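Local coordinates for chemosensory protein (Mamestra brassicae, PDB 1N8V) that probably binds and carries long-chain hydrophobic ligands in insect chemosensation, taking up bromo-dodecanol within its all-helical body, at residues 51-54 with 55-59. Residues are numbered along the deposited sequence; the frame is centred on the assembly and turned at random.
With BDD (bromo-dodecanol), chain D.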
# COMPACT_ATOMS: atom_id res chain seq x y z
N ILE A 51 -8.14 -4.65 -3.33
CA ILE A 51 -7.80 -4.91 -4.74
C ILE A 51 -8.98 -5.51 -5.48
O ILE A 51 -9.24 -5.17 -6.66
CB ILE A 51 -6.58 -5.87 -4.81
CG1 ILE A 51 -5.35 -5.17 -4.29
CG2 ILE A 51 -6.34 -6.41 -6.25
CD1 ILE A 51 -4.98 -4.01 -5.03
N GLU A 52 -9.69 -6.40 -4.83
CA GLU A 52 -10.81 -7.07 -5.47
C GLU A 52 -12.02 -6.17 -5.70
O GLU A 52 -12.83 -6.47 -6.60
CB GLU A 52 -11.25 -8.30 -4.70
CG GLU A 52 -10.14 -9.33 -4.50
CD GLU A 52 -9.53 -9.85 -5.78
OE1 GLU A 52 -10.27 -10.08 -6.76
OE2 GLU A 52 -8.30 -10.06 -5.82
N ASN A 53 -12.16 -5.07 -4.95
CA ASN A 53 -13.32 -4.16 -5.09
C ASN A 53 -13.00 -2.68 -5.31
O ASN A 53 -13.87 -1.82 -5.17
CB ASN A 53 -14.30 -4.32 -3.95
CG ASN A 53 -13.69 -4.00 -2.62
OD1 ASN A 53 -12.85 -3.13 -2.51
ND2 ASN A 53 -14.13 -4.73 -1.61
N GLY A 54 -11.78 -2.38 -5.71
CA GLY A 54 -11.39 -1.02 -6.01
C GLY A 54 -11.57 -0.01 -4.90
O GLY A 54 -12.00 1.13 -5.11
N CYS A 55 -11.20 -0.42 -3.69
CA CYS A 55 -11.28 0.46 -2.51
C CYS A 55 -12.72 0.85 -2.14
O CYS A 55 -12.95 1.88 -1.50
CB CYS A 55 -10.38 1.70 -2.62
SG CYS A 55 -9.00 1.76 -1.40
N LYS A 56 -13.68 -0.00 -2.44
CA LYS A 56 -15.08 0.28 -2.08
C LYS A 56 -15.31 0.54 -0.57
O LYS A 56 -16.25 1.26 -0.19
CB LYS A 56 -15.94 -0.88 -2.55
CG LYS A 56 -17.42 -0.70 -2.27
CD LYS A 56 -18.21 -1.83 -2.87
CE LYS A 56 -17.91 -3.17 -2.21
NZ LYS A 56 -18.82 -4.25 -2.77
N LYS A 57 -14.51 -0.07 0.29
CA LYS A 57 -14.66 0.09 1.73
C LYS A 57 -13.63 1.03 2.35
O LYS A 57 -13.56 1.17 3.57
CB LYS A 57 -14.58 -1.29 2.39
CG LYS A 57 -15.56 -2.27 1.83
CD LYS A 57 -15.11 -3.70 2.08
CE LYS A 57 -15.97 -4.72 1.34
NZ LYS A 57 -15.47 -6.11 1.51
N CYS A 58 -12.80 1.64 1.52
CA CYS A 58 -11.80 2.57 1.98
C CYS A 58 -12.38 3.92 2.35
O CYS A 58 -13.33 4.42 1.71
CB CYS A 58 -10.75 2.80 0.90
SG CYS A 58 -9.84 1.32 0.40
N THR A 59 -11.79 4.55 3.35
CA THR A 59 -12.13 5.93 3.68
C THR A 59 -11.49 6.84 2.64
O THR A 59 -10.64 6.40 1.87
CB THR A 59 -11.56 6.32 5.06
OG1 THR A 59 -10.13 6.26 5.02
CG2 THR A 59 -12.02 5.36 6.17
O1 BDD D . -7.75 0.39 -6.45
C1 BDD D . -7.05 -0.60 -5.70
C2 BDD D . -6.61 0.02 -4.37
C3 BDD D . -5.19 -0.40 -3.99
C4 BDD D . -4.79 0.13 -2.61
C5 BDD D . -5.74 -0.31 -1.50
C6 BDD D . -5.36 0.24 -0.13
C7 BDD D . -6.17 -0.44 0.98
C8 BDD D . -6.06 0.27 2.32
C9 BDD D . -6.58 -0.57 3.48
C10 BDD D . -6.62 0.22 4.79
C11 BDD D . -6.86 -0.62 6.04
C12 BDD D . -6.48 0.11 7.37
BR BDD D . -4.93 -0.01 7.89
O HOH W 1 -12.29 -1.81 -0.31
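N53 carries its CG between its own backbone N and carbonyl carbon (chi1 61°), which swings the amide forward over the turn that follows helix 38-53 and places OD1 beside the backbone N of K56. That single N-H is shared: it reaches N53 OD1 at 3.2 Å and N53 O at 3.3 Å, in both cases from above the carbonyl plane and with a bent N-H...O angle (141° to OD1), so each is probably modest by itself. A water adds a further link, donating to N53 OD1 at 2.6 Å and accepting from K57 N. At the other end of the amide, N53 ND2 lies 3.5 Å from K57 CE, the two side chains crossing at about a right angle. D49, one helical turn back, accepts a hydrogen bond from N53 ND2 and pairs in a salt bridge with K57 NZ; held at ND2 and at OD1, the amide has little freedom to turn over. An alanine here would probably cost K56 N one of its two bent bonds, the water the amide oxygen it donates to, and D49 the hydrogen bond from ND2. G54 leaves the helix with positive phi, and C55 to C58 form a type I turn, closed by C58 N to C55 O at 3.0 Å and by the disulfide between the two SG atoms. This small ring faces the pocket: C55 SG is 3.9 Å from C5 of bromo-dodecanol, and I51 CD1 is 3.8 Å from its C3. The chemistry is thus divided, with polar groups stitching the outer side of the turn while sulfur and aliphatic carbon meet the ligand's alkyl chain.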